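Local coordinates for glycine betaine, L-proline ABC transporter, glycine/betaine/L-proline-binding protein (ProX) (Borrelia burgdorferi, PDB 3TMG), which binds glycine betaine (trimethyl glycine) and probably serves as the solute-binding component of an ABC transporter for such quaternary ammonium compounds, at residues K16-Y22 / Y44-S50; E28-T32 / V69-V73; V38-M42 / Y275-F279; Y95-G101 / V179-P184. One frame throughout, in Å; residues are numbered along the deposited sequence.

In the fold
The chain opens with strand 16-22, helix 26-41 and strand 44-50, and interaction 1 closes this short loop by pairing the two strands. Interaction 2 starts inside that loop, on the helix, and ends at strand 67-73, so the two cross; it brings the helix to the strand bearing one tryptophan of the betaine pocket. Interaction 3 leaves the far end of the same helix and crosses both, joining it to the C-terminal residues 275-279. Nested within this long loop, and after interactions 1 and 2, interaction 4 pairs strands 88-105 and 179-183. Interactions 2 and 4 both reach the same antiparallel sheet, touch each other and both contact the bound betaine.

Interaction 1 of 4, residues K16-Y22 / Y44-S50; sequences KSVKIGY and YNAEIFS
K16 and N45 open a ladder of parallel backbone hydrogen bonds, with N45 N donating a hydrogen bond to K16 O at 2.7 Å. The exchange then passes through E47, which donates from N to V18 O and accepts at O from I20 N, and through F49, whose N binds I20 O and whose O takes Y22 N. Between these, the bond from V18 N to N45 O is weak. A water bridges the two strands beside this ladder, accepting from S17 OG and donating to N45 O and to E47 OE2, the last at 2.8 Å. Side-chain packing lies on the faces of the ladder. K16 makes a CH-pi contact with Y44, K16 CG standing 3.6 Å from the Y44 ring centroid and only 5° off its normal; chi1 of 40° tucks CG between backbone N and carbonyl carbon and the chain runs on across the ring. V18 CG1 reaches Y44 CD2 at 3.7 Å and A46 CB at 3.9 Å. At the far end Y22 bends across the neighbouring strand, with S50 CA over one ring face and Y22 CE1 against I48 CD1. V18, Y22 and I48 also touch helix 26-41, which connects the strands: this is a beta-alpha-beta unit of the periplasmic-binding-protein fold.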
# COMPACT_ATOMS: atom_id res chain seq x y z
N LYS A 16 10.02 -26.52 -0.90
CA LYS A 16 8.73 -26.08 -1.46
C LYS A 16 8.78 -24.58 -1.77
O LYS A 16 9.60 -23.87 -1.19
CB LYS A 16 7.54 -26.37 -0.52
CG LYS A 16 7.78 -26.14 0.97
CD LYS A 16 6.79 -26.97 1.78
CE LYS A 16 7.36 -27.42 3.12
NZ LYS A 16 7.38 -26.31 4.12
N SER A 17 7.91 -24.15 -2.67
CA SER A 17 8.00 -22.85 -3.30
C SER A 17 6.73 -22.03 -3.05
O SER A 17 5.63 -22.55 -3.13
CB SER A 17 8.17 -23.07 -4.82
OG SER A 17 7.87 -21.89 -5.58
N VAL A 18 6.89 -20.75 -2.76
CA VAL A 18 5.76 -19.80 -2.80
C VAL A 18 6.29 -18.48 -3.40
O VAL A 18 7.45 -18.10 -3.19
CB VAL A 18 5.09 -19.62 -1.42
CG1 VAL A 18 6.08 -19.01 -0.44
CG2 VAL A 18 3.81 -18.79 -1.51
N LYS A 19 5.43 -17.83 -4.17
CA LYS A 19 5.73 -16.60 -4.89
C LYS A 19 4.76 -15.50 -4.49
O LYS A 19 3.55 -15.66 -4.66
CB LYS A 19 5.64 -16.88 -6.39
CG LYS A 19 6.72 -17.86 -6.85
CD LYS A 19 6.66 -18.13 -8.35
CE LYS A 19 7.73 -19.15 -8.72
NZ LYS A 19 7.53 -19.56 -10.12
N ILE A 20 5.26 -14.38 -3.98
CA ILE A 20 4.40 -13.25 -3.60
C ILE A 20 4.74 -12.04 -4.47
O ILE A 20 5.90 -11.64 -4.54
CB ILE A 20 4.59 -12.84 -2.10
CG1 ILE A 20 4.81 -14.08 -1.19
CG2 ILE A 20 3.45 -11.89 -1.65
CD1 ILE A 20 4.96 -13.73 0.29
N GLY A 21 3.73 -11.49 -5.17
CA GLY A 21 3.91 -10.23 -5.93
C GLY A 21 3.59 -9.02 -5.05
O GLY A 21 2.72 -9.09 -4.16
N TYR A 22 4.32 -7.91 -5.26
CA TYR A 22 4.06 -6.68 -4.52
C TYR A 22 4.54 -5.50 -5.36
O TYR A 22 5.25 -5.69 -6.36
CB TYR A 22 4.73 -6.65 -3.13
CG TYR A 22 6.24 -6.56 -3.12
CD1 TYR A 22 7.03 -7.60 -3.65
CD2 TYR A 22 6.88 -5.42 -2.61
CE1 TYR A 22 8.43 -7.51 -3.67
CE2 TYR A 22 8.28 -5.33 -2.60
CZ TYR A 22 9.03 -6.39 -3.12
OH TYR A 22 10.42 -6.30 -3.12
N TYR A 44 10.03 -22.85 3.21
CA TYR A 44 9.85 -22.51 1.81
C TYR A 44 11.05 -21.78 1.22
O TYR A 44 11.74 -20.99 1.90
CB TYR A 44 8.62 -21.58 1.64
CG TYR A 44 7.31 -22.30 1.70
CD1 TYR A 44 6.83 -22.77 2.90
CD2 TYR A 44 6.56 -22.54 0.54
CE1 TYR A 44 5.62 -23.46 2.97
CE2 TYR A 44 5.36 -23.24 0.59
CZ TYR A 44 4.89 -23.69 1.82
OH TYR A 44 3.70 -24.37 1.95
N ASN A 45 11.28 -22.01 -0.06
CA ASN A 45 11.95 -21.02 -0.86
C ASN A 45 10.88 -19.97 -1.22
O ASN A 45 10.09 -20.14 -2.16
CB ASN A 45 12.56 -21.67 -2.10
CG ASN A 45 13.16 -20.65 -3.04
OD1 ASN A 45 13.43 -19.52 -2.65
ND2 ASN A 45 13.34 -21.04 -4.28
N ALA A 46 10.85 -18.89 -0.44
CA ALA A 46 9.83 -17.87 -0.61
C ALA A 46 10.41 -16.78 -1.50
O ALA A 46 11.36 -16.13 -1.10
CB ALA A 46 9.43 -17.30 0.74
N GLU A 47 9.88 -16.63 -2.70
CA GLU A 47 10.38 -15.57 -3.58
C GLU A 47 9.36 -14.43 -3.63
O GLU A 47 8.19 -14.68 -3.80
CB GLU A 47 10.55 -16.09 -4.97
CG GLU A 47 11.55 -17.23 -5.07
CD GLU A 47 11.57 -17.78 -6.47
OE1 GLU A 47 12.21 -17.15 -7.33
OE2 GLU A 47 10.93 -18.81 -6.73
N ILE A 48 9.85 -13.21 -3.55
CA ILE A 48 8.97 -12.04 -3.67
C ILE A 48 9.35 -11.27 -4.92
O ILE A 48 10.53 -11.25 -5.33
CB ILE A 48 8.94 -11.18 -2.39
CG1 ILE A 48 10.29 -10.52 -2.09
CG2 ILE A 48 8.42 -12.01 -1.20
CD1 ILE A 48 10.22 -9.54 -0.91
N PHE A 49 8.36 -10.67 -5.54
CA PHE A 49 8.60 -10.02 -6.84
C PHE A 49 8.04 -8.61 -6.87
O PHE A 49 6.82 -8.41 -6.75
CB PHE A 49 7.95 -10.84 -7.94
CG PHE A 49 8.55 -12.19 -8.12
CD1 PHE A 49 9.69 -12.37 -8.86
CD2 PHE A 49 7.96 -13.30 -7.50
CE1 PHE A 49 10.23 -13.65 -9.06
CE2 PHE A 49 8.51 -14.57 -7.67
CZ PHE A 49 9.64 -14.74 -8.45
N SER A 50 8.95 -7.64 -7.04
CA SER A 50 8.58 -6.23 -7.04
C SER A 50 8.25 -5.85 -8.48
O SER A 50 9.11 -5.93 -9.33
CB SER A 50 9.73 -5.38 -6.49
OG SER A 50 9.40 -4.00 -6.50
O HOH W 1 9.99 -20.50 -4.72

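Interaction 2 of 4, residues E28-T32 / V69-V73; sequences ETAAT and VSSWV. With BET (trimethyl glycine), chain E.
E28 and W72 meet at about a right angle in the betaine pocket of this periplasmic-binding-protein fold, E28 coming from helix 26-41 and W72 from strand 67-73. The indole is met along its edge: W72 NE1 donates to E28 OE2 over 2.9 Å, and the bond is almost straight at 175°. OE2 lies in the ring plane, yet the carboxylate is turned 77° from it, so the N-H arrives from above the carboxylate plane. This grip helps fix the rotation of the indole, one face of which carries the ligand, with betaine CA 3.6 Å above the W72 plane. A bend at chi2 (60°) folds the glutamate and brings E28 OE1 to 3.6 Å from betaine C1, where its charge would probably favour the ammonium group. S70 OG packs against E28 CG, and a water links E28 OE2 to V69 O. One turn further along the helix, A31 CB and T32 OG1 both border V69 CG2. The T32 hydroxyl donates to E28 O, which T32 N also reaches from the opposite face of the carbonyl plane. A second water joins T32 OG1 to V69 N and S70 OG, accepting a hydrogen bond from V69 N at 3.0 Å.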
# COMPACT_ATOMS: atom_id res chain seq x y z
N GLU A 28 3.38 -2.10 1.78
CA GLU A 28 3.32 -3.36 1.04
C GLU A 28 4.67 -4.08 0.99
O GLU A 28 4.72 -5.30 1.05
CB GLU A 28 2.77 -3.11 -0.39
CG GLU A 28 1.23 -2.91 -0.30
CD GLU A 28 0.74 -1.73 0.57
OE1 GLU A 28 1.30 -0.57 0.40
OE2 GLU A 28 -0.27 -1.90 1.37
N THR A 29 5.75 -3.34 0.84
CA THR A 29 7.09 -3.91 0.98
C THR A 29 7.32 -4.46 2.42
O THR A 29 7.88 -5.54 2.57
CB THR A 29 8.13 -2.85 0.67
OG1 THR A 29 7.91 -2.35 -0.67
CG2 THR A 29 9.57 -3.38 0.81
N ALA A 30 6.94 -3.72 3.46
CA ALA A 30 6.99 -4.26 4.87
C ALA A 30 6.24 -5.56 5.04
O ALA A 30 6.80 -6.58 5.51
CB ALA A 30 6.51 -3.25 5.89
N ALA A 31 4.97 -5.57 4.66
CA ALA A 31 4.15 -6.81 4.73
C ALA A 31 4.71 -7.97 3.94
O ALA A 31 4.69 -9.13 4.40
CB ALA A 31 2.71 -6.55 4.27
N THR A 32 5.19 -7.69 2.72
CA THR A 32 5.65 -8.75 1.83
C THR A 32 6.96 -9.40 2.34
O THR A 32 7.10 -10.63 2.33
CB THR A 32 5.75 -8.23 0.36
OG1 THR A 32 4.43 -7.77 -0.01
CG2 THR A 32 6.12 -9.37 -0.57
N VAL A 69 -0.44 -9.54 -0.91
CA VAL A 69 -1.09 -8.97 0.28
C VAL A 69 -1.25 -7.44 0.08
O VAL A 69 -1.36 -6.67 1.05
CB VAL A 69 -0.36 -9.33 1.60
CG1 VAL A 69 -0.51 -10.82 1.83
CG2 VAL A 69 1.14 -8.95 1.59
N SER A 70 -1.27 -7.01 -1.19
CA SER A 70 -1.18 -5.58 -1.53
C SER A 70 -2.42 -4.98 -2.22
O SER A 70 -2.31 -3.90 -2.77
CB SER A 70 0.03 -5.31 -2.43
OG SER A 70 1.24 -5.60 -1.74
N SER A 71 -3.57 -5.65 -2.17
CA SER A 71 -4.74 -5.15 -2.92
C SER A 71 -5.54 -4.09 -2.17
O SER A 71 -6.08 -4.37 -1.09
CB SER A 71 -5.65 -6.33 -3.33
OG SER A 71 -6.86 -5.91 -3.97
N TRP A 72 -5.62 -2.88 -2.73
CA TRP A 72 -6.32 -1.76 -2.04
C TRP A 72 -7.68 -1.64 -2.62
O TRP A 72 -7.84 -1.17 -3.76
CB TRP A 72 -5.56 -0.45 -2.19
CG TRP A 72 -4.48 -0.30 -1.15
CD1 TRP A 72 -3.38 -1.15 -0.92
CD2 TRP A 72 -4.31 0.82 -0.23
NE1 TRP A 72 -2.61 -0.66 0.13
CE2 TRP A 72 -3.14 0.52 0.58
CE3 TRP A 72 -5.03 2.01 0.00
CZ2 TRP A 72 -2.69 1.40 1.56
CZ3 TRP A 72 -4.57 2.87 1.00
CH2 TRP A 72 -3.42 2.57 1.75
N VAL A 73 -8.69 -2.05 -1.85
CA VAL A 73 -10.06 -2.18 -2.42
C VAL A 73 -11.13 -1.71 -1.46
O VAL A 73 -10.89 -1.76 -0.23
CB VAL A 73 -10.41 -3.64 -2.78
CG1 VAL A 73 -9.76 -4.00 -4.11
CG2 VAL A 73 -9.97 -4.59 -1.66
N BET E . -0.94 2.84 -2.04
CA BET E . -1.57 1.66 -2.65
C BET E . -2.60 2.16 -3.68
O BET E . -2.31 2.62 -4.82
OXT BET E . -3.75 2.13 -3.30
C1 BET E . -0.05 2.46 -0.93
C2 BET E . -1.96 3.73 -1.49
C3 BET E . -0.18 3.58 -3.06
O HOH W 2 0.16 -4.52 2.29
O HOH W 3 2.14 -8.30 -1.63

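Interaction 3 of 4, residues V38-M42 / Y275-F279; sequences VFEKM and YKTLF
M42 and Y275 form a Met-aromatic contact where the C-terminal end of helix 26-41, the helix of the N-terminal beta-alpha-beta unit, meets the 3-10 turn that finishes the chain. In a CH-pi contact M42 CE sits over the middle of the ring, 3.9 Å from the Y275 centroid and 8° off the normal. The sulfur lies on the same side but higher, at 4.7 Å from M42 SD to the Y275 centroid. A kink at chi3 (54°) swings CE back over the ring, while M42 CG touches Y275 CD1. The hydroxyl of Y275 leads out of the contact to a hydrogen bond with D223.

The second aromatic group, F279, is used differently. Its rim is turned to the helix: V38 O and M42 CG lie near the ring plane, and V38 CG1 meets F279 CZ at 3.9 Å. V267 and V271 add further apolar neighbours to this ring. The aliphatic part of K41 crosses the ring at a slant, K41 CE coming within 3.4 Å of F279 CD2. L278 adds its CD1, which lies against K41 O.

Polar contact is confined to the end of K41. The chain bends at chi3 and chi4, turning the ammonium group toward the turn. There K41 NZ donates to L278 O at 3.2 Å, and a water accepts from NZ and donates to that same carbonyl oxygen.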
# COMPACT_ATOMS: atom_id res chain seq x y z
N VAL A 38 8.27 -15.36 7.30
CA VAL A 38 7.36 -16.39 7.81
C VAL A 38 7.43 -17.69 6.97
O VAL A 38 7.66 -18.79 7.53
CB VAL A 38 5.92 -15.84 7.87
CG1 VAL A 38 4.96 -16.95 8.23
CG2 VAL A 38 5.86 -14.69 8.87
N PHE A 39 7.30 -17.56 5.63
CA PHE A 39 7.39 -18.74 4.75
C PHE A 39 8.78 -19.41 4.80
O PHE A 39 8.88 -20.64 4.78
CB PHE A 39 7.01 -18.40 3.32
CG PHE A 39 5.54 -18.31 3.09
CD1 PHE A 39 4.70 -19.38 3.37
CD2 PHE A 39 4.97 -17.15 2.54
CE1 PHE A 39 3.32 -19.29 3.14
CE2 PHE A 39 3.62 -17.07 2.30
CZ PHE A 39 2.78 -18.13 2.60
N GLU A 40 9.85 -18.62 4.87
CA GLU A 40 11.18 -19.19 5.05
C GLU A 40 11.29 -20.04 6.31
O GLU A 40 11.87 -21.15 6.26
CB GLU A 40 12.27 -18.13 5.05
CG GLU A 40 12.49 -17.50 3.69
CD GLU A 40 13.44 -16.30 3.72
OE1 GLU A 40 13.78 -15.77 4.80
OE2 GLU A 40 13.87 -15.88 2.63
N LYS A 41 10.75 -19.53 7.42
CA LYS A 41 10.82 -20.28 8.67
C LYS A 41 10.01 -21.57 8.62
O LYS A 41 10.36 -22.54 9.31
CB LYS A 41 10.44 -19.43 9.86
CG LYS A 41 11.59 -18.53 10.28
CD LYS A 41 11.10 -17.42 11.16
CE LYS A 41 10.92 -17.91 12.59
NZ LYS A 41 12.07 -18.78 12.98
N MET A 42 8.95 -21.57 7.80
CA MET A 42 8.20 -22.78 7.46
C MET A 42 8.88 -23.70 6.43
O MET A 42 8.34 -24.77 6.11
CB MET A 42 6.79 -22.44 6.95
CG MET A 42 5.90 -21.74 7.97
SD MET A 42 4.40 -20.99 7.30
CE MET A 42 3.62 -22.38 6.45
N TYR A 275 3.28 -25.80 12.48
CA TYR A 275 4.46 -24.92 12.33
C TYR A 275 4.69 -23.93 13.47
O TYR A 275 5.71 -23.23 13.48
CB TYR A 275 4.32 -24.06 11.06
CG TYR A 275 4.29 -24.83 9.78
CD1 TYR A 275 5.47 -25.18 9.13
CD2 TYR A 275 3.09 -25.24 9.22
CE1 TYR A 275 5.46 -25.89 7.94
CE2 TYR A 275 3.05 -25.96 8.03
CZ TYR A 275 4.23 -26.26 7.39
OH TYR A 275 4.20 -26.99 6.21
N LYS A 276 3.73 -23.84 14.40
CA LYS A 276 3.72 -22.73 15.34
C LYS A 276 4.98 -22.71 16.20
O LYS A 276 5.53 -21.64 16.47
CB LYS A 276 2.44 -22.70 16.21
CG LYS A 276 1.15 -22.58 15.43
CD LYS A 276 -0.05 -22.20 16.34
CE LYS A 276 -1.38 -22.25 15.60
NZ LYS A 276 -1.70 -21.01 14.84
N THR A 277 5.46 -23.88 16.60
CA THR A 277 6.64 -23.91 17.46
C THR A 277 7.95 -23.50 16.77
O THR A 277 8.90 -23.13 17.45
CB THR A 277 6.82 -25.24 18.21
OG1 THR A 277 7.08 -26.30 17.28
CG2 THR A 277 5.59 -25.54 18.99
N LEU A 278 7.97 -23.51 15.42
CA LEU A 278 9.12 -22.97 14.67
C LEU A 278 9.35 -21.47 14.95
O LEU A 278 10.43 -20.95 14.72
CB LEU A 278 9.00 -23.24 13.16
CG LEU A 278 9.00 -24.71 12.70
CD1 LEU A 278 8.55 -24.85 11.25
CD2 LEU A 278 10.36 -25.37 12.89
N PHE A 279 8.33 -20.80 15.49
CA PHE A 279 8.43 -19.38 15.78
C PHE A 279 8.74 -19.05 17.24
O PHE A 279 8.77 -17.87 17.64
CB PHE A 279 7.17 -18.66 15.27
CG PHE A 279 7.00 -18.78 13.78
CD1 PHE A 279 6.34 -19.86 13.22
CD2 PHE A 279 7.56 -17.82 12.92
CE1 PHE A 279 6.20 -19.98 11.84
CE2 PHE A 279 7.42 -17.93 11.53
CZ PHE A 279 6.73 -19.00 10.99
O HOH W 4 12.31 -18.88 15.84

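Interaction 4 of 4, residues Y95-G101 / V179-P184; sequences YEGTIQG and VPLWKP. With BET (trimethyl glycine), chain E.
I99 and K183 form a hydrogen-bonded pair of the antiparallel sheet behind the betaine pocket, and G101 with L181 forms the next such pair. Between them Q100 and W182 are a non-hydrogen-bonded pair, both on the betaine face of the sheet, with their CA atoms 4.1 Å apart. Of the four bonds, the shortest runs from K183 N to I99 O at 2.8 Å.

W182 rises from this sheet to the ligand. W182 CB passes close to I99 O, 3.1 Å away, and lies beside Q100 CA. From there chi1 of 55° sets CG between backbone N and carbonyl carbon, and the indole stands up from the strand. W182 CD2 is 3.5 Å from betaine C2, which lies over the ring face and also meets CG. W182 NE1 and CE2 are both 3.6 Å from betaine C1, and at the outer rim CZ3 and CH2 make longer contacts to C3. This packing is consistent with a cation-pi interaction of the quaternary ammonium. The other face is backed by L181 CD2, and the ring of W72 meets W182 at about 85°.

Q100 also serves the pocket, its OE1 bonding to T136, whose N binds betaine. Toward its N-terminal end, strand 96-101 is irregular, G97 and T98 forming a G1 beta bulge opposite E207. At this end P184, which follows a cis peptide bond, rests obliquely on Y95, P184 CD lying 3.6 Å from Y95 CE1.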
# COMPACT_ATOMS: atom_id res chain seq x y z
N TYR A 95 -5.69 -5.92 6.52
CA TYR A 95 -5.53 -4.66 7.22
C TYR A 95 -6.81 -3.85 6.97
O TYR A 95 -7.27 -3.76 5.81
CB TYR A 95 -4.28 -3.84 6.70
CG TYR A 95 -4.23 -2.44 7.34
CD1 TYR A 95 -4.94 -1.35 6.77
CD2 TYR A 95 -3.53 -2.23 8.57
CE1 TYR A 95 -4.95 -0.10 7.38
CE2 TYR A 95 -3.55 -0.97 9.19
CZ TYR A 95 -4.27 0.07 8.60
OH TYR A 95 -4.27 1.31 9.17
N GLU A 96 -7.38 -3.25 8.02
CA GLU A 96 -8.58 -2.41 7.86
C GLU A 96 -8.33 -1.00 8.39
O GLU A 96 -7.69 -0.84 9.42
CB GLU A 96 -9.82 -3.02 8.57
CG GLU A 96 -10.18 -4.39 7.97
CD GLU A 96 -11.47 -4.99 8.48
OE1 GLU A 96 -12.28 -4.27 9.08
OE2 GLU A 96 -11.69 -6.20 8.24
N GLY A 97 -8.83 0.00 7.64
CA GLY A 97 -8.75 1.39 8.03
C GLY A 97 -7.95 2.28 7.09
O GLY A 97 -7.50 3.36 7.51
N THR A 98 -7.86 1.90 5.82
CA THR A 98 -7.11 2.73 4.87
C THR A 98 -7.87 3.99 4.54
O THR A 98 -9.10 3.97 4.55
CB THR A 98 -6.78 2.04 3.52
OG1 THR A 98 -8.00 1.76 2.78
CG2 THR A 98 -5.99 0.73 3.79
N ILE A 99 -7.15 5.05 4.16
CA ILE A 99 -7.80 6.20 3.53
C ILE A 99 -6.80 6.67 2.49
O ILE A 99 -5.58 6.69 2.78
CB ILE A 99 -8.02 7.35 4.57
CG1 ILE A 99 -8.94 6.92 5.71
CG2 ILE A 99 -8.46 8.67 3.90
CD1 ILE A 99 -9.05 7.98 6.83
N GLN A 100 -7.27 7.09 1.32
CA GLN A 100 -6.40 7.78 0.36
C GLN A 100 -7.06 9.12 0.06
O GLN A 100 -8.28 9.27 0.20
CB GLN A 100 -6.20 6.95 -0.94
CG GLN A 100 -7.54 6.49 -1.57
CD GLN A 100 -7.46 6.03 -3.02
OE1 GLN A 100 -6.37 5.73 -3.55
NE2 GLN A 100 -8.63 5.91 -3.67
N GLY A 101 -6.25 10.13 -0.27
CA GLY A 101 -6.85 11.43 -0.58
C GLY A 101 -5.79 12.49 -0.88
O GLY A 101 -4.60 12.18 -0.99
N VAL A 179 -0.22 16.72 -2.62
CA VAL A 179 0.21 15.34 -2.94
C VAL A 179 -0.96 14.37 -2.69
O VAL A 179 -1.83 14.69 -1.87
CB VAL A 179 1.42 14.88 -2.08
CG1 VAL A 179 2.69 15.73 -2.36
CG2 VAL A 179 1.07 14.82 -0.59
N PRO A 180 -0.98 13.21 -3.38
CA PRO A 180 -1.90 12.20 -2.95
C PRO A 180 -1.14 11.43 -1.84
O PRO A 180 0.07 11.18 -1.97
CB PRO A 180 -2.13 11.35 -4.22
CG PRO A 180 -0.85 11.50 -5.00
CD PRO A 180 -0.29 12.85 -4.65
N LEU A 181 -1.78 11.24 -0.70
CA LEU A 181 -1.17 10.46 0.39
C LEU A 181 -2.25 9.53 0.95
O LEU A 181 -3.37 9.50 0.46
CB LEU A 181 -0.55 11.34 1.49
CG LEU A 181 0.98 11.22 1.57
CD1 LEU A 181 1.59 12.24 2.52
CD2 LEU A 181 1.42 9.80 1.96
N TRP A 182 -1.90 8.74 1.95
CA TRP A 182 -2.80 7.71 2.40
C TRP A 182 -2.42 7.38 3.79
O TRP A 182 -1.30 7.75 4.25
CB TRP A 182 -2.73 6.46 1.48
CG TRP A 182 -1.32 5.90 1.34
CD1 TRP A 182 -0.65 4.98 2.16
CD2 TRP A 182 -0.35 6.31 0.34
NE1 TRP A 182 0.64 4.76 1.70
CE2 TRP A 182 0.88 5.56 0.62
CE3 TRP A 182 -0.39 7.19 -0.75
CZ2 TRP A 182 2.02 5.69 -0.17
CZ3 TRP A 182 0.76 7.33 -1.54
CH2 TRP A 182 1.94 6.59 -1.26
N LYS A 183 -3.35 6.72 4.48
CA LYS A 183 -3.04 6.07 5.75
C LYS A 183 -3.27 4.58 5.54
O LYS A 183 -4.19 4.18 4.80
CB LYS A 183 -3.91 6.61 6.92
CG LYS A 183 -3.69 8.07 7.24
CD LYS A 183 -4.55 8.53 8.43
CE LYS A 183 -4.05 9.86 9.01
NZ LYS A 183 -5.09 10.45 9.93
N PRO A 184 -2.46 3.74 6.20
CA PRO A 184 -1.47 4.05 7.22
C PRO A 184 -0.18 4.60 6.63
O PRO A 184 0.33 4.04 5.65
CB PRO A 184 -1.20 2.67 7.89
CG PRO A 184 -1.47 1.68 6.77
CD PRO A 184 -2.61 2.30 5.96
N BET E . -0.94 2.84 -2.04
CA BET E . -1.57 1.66 -2.65
C BET E . -2.60 2.16 -3.68
O BET E . -2.31 2.62 -4.82
OXT BET E . -3.75 2.13 -3.30
C1 BET E . -0.05 2.46 -0.93
C2 BET E . -1.96 3.73 -1.49
C3 BET E . -0.18 3.58 -3.06